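PDB 2YB5: putative fusidic acid resistance protein from Staphylococcus aureus, which confers resistance to the antibiotic fusidic acid, probably by binding elongation factor G and helping to clear it from the ribosome. Local coordinates for residues I7-V19 / F195-L207. Sequence-based numbering, arbitrary orientation.
With ZN (zinc ion), chain C.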
loop_
_atom_site.group_PDB
_atom_site.type_symbol
_atom_site.label_atom_id
_atom_site.label_comp_id
_atom_site.label_asym_id
_atom_site.label_seq_id
_atom_site.Cartn_x
_atom_site.Cartn_y
_atom_site.Cartn_z
ATOM N N ILE A 7 2.807 4.350 12.456
ATOM C CA ILE A 7 2.049 3.290 11.782
ATOM C C ILE A 7 2.620 2.968 10.413
ATOM O O ILE A 7 3.337 3.769 9.820
ATOM C CB ILE A 7 0.545 3.668 11.621
ATOM C CG1 ILE A 7 0.378 4.969 10.825
ATOM C CG2 ILE A 7 -0.115 3.795 12.987
ATOM C CD1 ILE A 7 -0.987 5.130 10.207
ATOM N N GLU A 8 2.270 1.794 9.902
ATOM C CA GLU A 8 2.716 1.381 8.575
ATOM C C GLU A 8 1.987 2.165 7.487
ATOM O O GLU A 8 0.878 2.665 7.697
ATOM C CB GLU A 8 2.510 -0.122 8.395
ATOM C CG GLU A 8 3.250 -0.986 9.427
ATOM C CD GLU A 8 4.754 -0.752 9.441
ATOM O OE1 GLU A 8 5.343 -0.508 8.361
ATOM O OE2 GLU A 8 5.355 -0.820 10.537
ATOM N N VAL A 9 2.640 2.307 6.342
ATOM C CA VAL A 9 2.058 2.980 5.179
ATOM C C VAL A 9 0.705 2.365 4.787
ATOM O O VAL A 9 -0.253 3.090 4.485
ATOM C CB VAL A 9 3.039 2.931 3.963
ATOM C CG1 VAL A 9 2.338 3.290 2.668
ATOM C CG2 VAL A 9 4.235 3.860 4.199
ATOM N N TYR A 10 0.621 1.034 4.782
ATOM C CA TYR A 10 -0.652 0.372 4.449
ATOM C C TYR A 10 -1.790 0.678 5.454
ATOM O O TYR A 10 -2.944 0.767 5.063
ATOM C CB TYR A 10 -0.470 -1.131 4.242
ATOM C CG TYR A 10 -0.041 -1.923 5.450
ATOM C CD1 TYR A 10 -0.979 -2.443 6.342
ATOM C CD2 TYR A 10 1.302 -2.201 5.677
ATOM C CE1 TYR A 10 -0.586 -3.192 7.444
ATOM C CE2 TYR A 10 1.704 -2.943 6.770
ATOM C CZ TYR A 10 0.760 -3.438 7.647
ATOM O OH TYR A 10 1.176 -4.179 8.724
ATOM N N LYS A 11 -1.456 0.878 6.730
ATOM C CA LYS A 11 -2.452 1.296 7.728
ATOM C C LYS A 11 -2.950 2.706 7.464
ATOM O O LYS A 11 -4.128 2.998 7.697
ATOM C CB LYS A 11 -1.913 1.202 9.162
ATOM C CG LYS A 11 -1.714 -0.229 9.662
ATOM C CD LYS A 11 -3.041 -0.880 10.044
ATOM C CE LYS A 11 -2.882 -2.328 10.512
ATOM N NZ LYS A 11 -4.186 -2.875 11.046
ATOM N N PHE A 12 -2.069 3.574 6.974
ATOM C CA PHE A 12 -2.476 4.918 6.600
ATOM C C PHE A 12 -3.438 4.906 5.410
ATOM O O PHE A 12 -4.362 5.713 5.343
ATOM C CB PHE A 12 -1.264 5.807 6.296
ATOM C CG PHE A 12 -1.642 7.205 5.879
ATOM C CD1 PHE A 12 -1.865 8.186 6.829
ATOM C CD2 PHE A 12 -1.805 7.526 4.535
ATOM C CE1 PHE A 12 -2.221 9.480 6.452
ATOM C CE2 PHE A 12 -2.180 8.813 4.153
ATOM C CZ PHE A 12 -2.382 9.791 5.112
ATOM N N VAL A 13 -3.217 3.990 4.477
ATOM C CA VAL A 13 -4.101 3.851 3.330
ATOM C C VAL A 13 -5.477 3.417 3.810
ATOM O O VAL A 13 -6.496 3.952 3.353
ATOM C CB VAL A 13 -3.532 2.875 2.290
ATOM C CG1 VAL A 13 -4.522 2.653 1.156
ATOM C CG2 VAL A 13 -2.214 3.423 1.747
ATOM N N LYS A 14 -5.502 2.499 4.775
ATOM C CA LYS A 14 -6.770 2.062 5.378
ATOM C C LYS A 14 -7.464 3.231 6.106
ATOM O O LYS A 14 -8.648 3.464 5.873
ATOM C CB LYS A 14 -6.550 0.871 6.319
ATOM C CG LYS A 14 -7.811 0.285 6.922
ATOM C CD LYS A 14 -8.626 -0.479 5.906
ATOM C CE LYS A 14 -9.909 -0.978 6.533
ATOM N NZ LYS A 14 -10.742 -1.799 5.603
ATOM N N VAL A 15 -6.735 3.962 6.959
ATOM C CA VAL A 15 -7.302 5.132 7.650
ATOM C C VAL A 15 -7.983 6.078 6.645
ATOM O O VAL A 15 -9.104 6.540 6.869
ATOM C CB VAL A 15 -6.251 5.930 8.483
ATOM C CG1 VAL A 15 -6.827 7.257 8.946
ATOM C CG2 VAL A 15 -5.769 5.136 9.703
ATOM N N LYS A 16 -7.300 6.332 5.536
ATOM C CA LYS A 16 -7.792 7.208 4.477
ATOM C C LYS A 16 -9.058 6.641 3.839
ATOM O O LYS A 16 -10.057 7.353 3.693
ATOM C CB LYS A 16 -6.673 7.388 3.448
ATOM C CG LYS A 16 -7.009 8.176 2.193
ATOM C CD LYS A 16 -5.830 8.155 1.218
ATOM C CE LYS A 16 -5.693 6.787 0.520
ATOM N NZ LYS A 16 -4.421 6.613 -0.280
ATOM N N GLN A 17 -9.031 5.358 3.491
ATOM C CA GLN A 17 -10.223 4.672 2.986
ATOM C C GLN A 17 -11.409 4.764 3.961
ATOM O O GLN A 17 -12.562 4.870 3.531
ATOM C CB GLN A 17 -9.923 3.205 2.647
ATOM C CG GLN A 17 -9.079 3.021 1.374
ATOM C CD GLN A 17 -8.630 1.584 1.136
ATOM O OE1 GLN A 17 -7.826 1.322 0.237
ATOM N NE2 GLN A 17 -9.147 0.647 1.931
ATOM N N LEU A 18 -11.133 4.717 5.263
ATOM C CA LEU A 18 -12.203 4.815 6.264
ATOM C C LEU A 18 -12.774 6.234 6.338
ATOM O O LEU A 18 -13.987 6.411 6.468
ATOM C CB LEU A 18 -11.719 4.359 7.637
ATOM C CG LEU A 18 -11.362 2.871 7.759
ATOM C CD1 LEU A 18 -10.442 2.650 8.950
ATOM C CD2 LEU A 18 -12.604 1.999 7.858
ATOM N N VAL A 19 -11.903 7.234 6.231
ATOM C CA VAL A 19 -12.334 8.627 6.243
ATOM C C VAL A 19 -13.251 8.941 5.053
ATOM O O VAL A 19 -14.278 9.595 5.232
ATOM C CB VAL A 19 -11.133 9.596 6.290
ATOM C CG1 VAL A 19 -11.574 11.021 6.021
ATOM C CG2 VAL A 19 -10.443 9.505 7.652
ATOM N N PHE A 195 3.718 1.902 -7.927
ATOM C CA PHE A 195 3.479 3.100 -7.123
ATOM C C PHE A 195 1.996 3.413 -7.018
ATOM O O PHE A 195 1.511 3.762 -5.942
ATOM C CB PHE A 195 4.323 4.267 -7.640
ATOM C CG PHE A 195 5.793 3.970 -7.570
ATOM C CD1 PHE A 195 6.489 4.177 -6.393
ATOM C CD2 PHE A 195 6.451 3.375 -8.645
ATOM C CE1 PHE A 195 7.841 3.857 -6.299
ATOM C CE2 PHE A 195 7.798 3.043 -8.556
ATOM C CZ PHE A 195 8.493 3.287 -7.379
ATOM N N LYS A 196 1.263 3.234 -8.112
ATOM C CA LYS A 196 -0.198 3.323 -8.071
ATOM C C LYS A 196 -0.788 2.226 -7.180
ATOM O O LYS A 196 -1.664 2.499 -6.354
ATOM C CB LYS A 196 -0.781 3.222 -9.472
ATOM C CG LYS A 196 -2.294 3.442 -9.538
ATOM C CD LYS A 196 -2.905 2.844 -10.802
ATOM C CE LYS A 196 -4.418 3.096 -10.839
ATOM N NZ LYS A 196 -5.102 2.379 -11.953
ATOM N N CYS A 197 -0.317 0.994 -7.365
ATOM C CA CYS A 197 -0.660 -0.145 -6.486
ATOM C C CYS A 197 -0.520 0.188 -4.991
ATOM O O CYS A 197 -1.420 -0.091 -4.194
ATOM C CB CYS A 197 0.256 -1.343 -6.787
ATOM S SG CYS A 197 -0.265 -2.899 -6.038
ATOM N N ASN A 198 0.615 0.778 -4.635
ATOM C CA ASN A 198 0.904 1.126 -3.241
ATOM C C ASN A 198 -0.012 2.202 -2.654
ATOM O O ASN A 198 -0.180 2.264 -1.441
ATOM C CB ASN A 198 2.366 1.526 -3.079
ATOM C CG ASN A 198 3.266 0.330 -2.878
ATOM O OD1 ASN A 198 3.390 -0.171 -1.760
ATOM N ND2 ASN A 198 3.901 -0.144 -3.963
ATOM N N GLN A 199 -0.608 3.026 -3.523
ATOM C CA GLN A 199 -1.666 3.967 -3.118
ATOM C C GLN A 199 -2.970 3.242 -2.791
ATOM O O GLN A 199 -3.772 3.741 -2.007
ATOM C CB GLN A 199 -1.934 5.019 -4.212
ATOM C CG GLN A 199 -0.762 5.956 -4.517
ATOM C CD GLN A 199 -0.432 6.879 -3.365
ATOM O OE1 GLN A 199 -0.072 6.427 -2.278
ATOM N NE2 GLN A 199 -0.556 8.189 -3.591
ATOM N N ASN A 200 -3.177 2.075 -3.396
ATOM C CA ASN A 200 -4.380 1.274 -3.169
ATOM C C ASN A 200 -4.225 0.217 -2.072
ATOM O O ASN A 200 -5.220 -0.281 -1.545
ATOM C CB ASN A 200 -4.775 0.523 -4.454
ATOM C CG ASN A 200 -4.839 1.426 -5.690
ATOM O OD1 ASN A 200 -5.049 2.648 -5.584
ATOM N ND2 ASN A 200 -4.653 0.814 -6.880
ATOM N N LEU A 201 -2.993 -0.170 -1.767
ATOM C CA LEU A 201 -2.766 -1.348 -0.930
ATOM C C LEU A 201 -3.026 -1.053 0.549
ATOM O O LEU A 201 -2.259 -0.331 1.188
ATOM C CB LEU A 201 -1.337 -1.876 -1.122
ATOM C CG LEU A 201 -0.922 -3.079 -0.272
ATOM C CD1 LEU A 201 -1.847 -4.281 -0.502
ATOM C CD2 LEU A 201 0.550 -3.456 -0.556
ATOM N N ASP A 202 -4.088 -1.636 1.105
ATOM C CA ASP A 202 -4.430 -1.355 2.510
ATOM C C ASP A 202 -4.078 -2.474 3.494
ATOM O O ASP A 202 -4.329 -2.327 4.686
ATOM C CB ASP A 202 -5.895 -0.961 2.656
ATOM C CG ASP A 202 -6.847 -2.055 2.226
ATOM O OD1 ASP A 202 -6.418 -3.217 2.053
ATOM O OD2 ASP A 202 -8.030 -1.740 2.050
ATOM N N ASP A 203 -3.469 -3.561 3.012
ATOM C CA ASP A 203 -3.078 -4.677 3.881
ATOM C C ASP A 203 -1.860 -5.423 3.325
ATOM O O ASP A 203 -1.962 -6.098 2.302
ATOM C CB ASP A 203 -4.266 -5.630 4.053
ATOM C CG ASP A 203 -4.066 -6.645 5.171
ATOM O OD1 ASP A 203 -2.944 -6.784 5.683
ATOM O OD2 ASP A 203 -5.054 -7.316 5.538
ATOM N N ILE A 204 -0.715 -5.302 4.003
ATOM C CA ILE A 204 0.534 -5.986 3.567
ATOM C C ILE A 204 0.340 -7.496 3.442
ATOM O O ILE A 204 1.039 -8.141 2.661
ATOM C CB ILE A 204 1.742 -5.685 4.495
ATOM C CG1 ILE A 204 3.071 -6.057 3.820
ATOM C CG2 ILE A 204 1.608 -6.399 5.859
ATOM C CD1 ILE A 204 3.454 -5.138 2.675
ATOM N N ASN A 205 -0.630 -8.046 4.183
ATOM C CA ASN A 205 -0.998 -9.453 4.045
ATOM C C ASN A 205 -1.351 -9.830 2.613
ATOM O O ASN A 205 -1.062 -10.945 2.203
ATOM C CB ASN A 205 -2.170 -9.835 4.963
ATOM C CG ASN A 205 -1.745 -10.117 6.387
ATOM O OD1 ASN A 205 -0.563 -10.243 6.688
ATOM N ND2 ASN A 205 -2.733 -10.236 7.282
ATOM N N ASN A 206 -1.975 -8.914 1.869
ATOM C CA ASN A 206 -2.332 -9.163 0.471
ATOM C C ASN A 206 -1.082 -9.452 -0.369
ATOM O O ASN A 206 -1.118 -10.282 -1.271
ATOM C CB ASN A 206 -3.083 -7.978 -0.152
ATOM C CG ASN A 206 -4.430 -7.656 0.542
ATOM O OD1 ASN A 206 -4.884 -8.365 1.443
ATOM N ND2 ASN A 206 -5.065 -6.567 0.105
ATOM N N LEU A 207 0.016 -8.749 -0.084
ATOM C CA LEU A 207 1.277 -8.995 -0.777
ATOM C C LEU A 207 1.900 -10.315 -0.341
ATOM O O LEU A 207 2.440 -11.056 -1.175
ATOM C CB LEU A 207 2.268 -7.858 -0.524
ATOM C CG LEU A 207 3.629 -8.010 -1.201
ATOM C CD1 LEU A 207 3.474 -8.016 -2.727
ATOM C CD2 LEU A 207 4.568 -6.888 -0.731
HETATM ZN ZN ZN C . -2.248 -3.229 -7.398
#
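With chi1 at 65°, the Tyr10 side chain has CG lodged between its own backbone N and carbonyl carbon, which stands the ring up against Ile204. There Ile204 CB lies over one ring face, 3.9 Å from the ring centroid and 25° off its normal, the geometry of a CH-pi contact; Ile204 CG2 extends the cover to the phenol end, 3.6 Å from Tyr10 CZ. Asp202 O meets the same ring at its edge. One turn on, Val13 presses on the main-chain carbonyls of residues 199-201: its CG1 comes to 3.4 Å from Gln199 O and its CB to 3.6 Å from Leu201 O.

A further turn along, Gln17 reaches out through a chain extended beyond CG, and its NE2 donates to Asp202 OD2 at 2.6 Å and 158°. The acceptor lies nearly in the Gln17 amide plane and offers its anti lone pair, while amide and carboxylate planes are steeply turned against each other. Lys14 NZ, 4.5 Å from Asp202 OD2, is too distant for a salt bridge but may add electrostatic support. Lys16 contributes a weak bond from NZ to Gln199 O.

Asp203 then N-caps the next helix, its OD1 accepting from Asn205 N. Before these contact residues in the chain, Cys197 SG binds zinc together with Cys158, Cys161 and Cys191. Helix 9-27 of the N-terminal helical part, consistent with an elongation factor G-binding domain, thus docks on the residues that follow the last ligand of a four-cysteine, treble-clef type zinc finger, Gln199 to Ile204, with the zinc lying behind them.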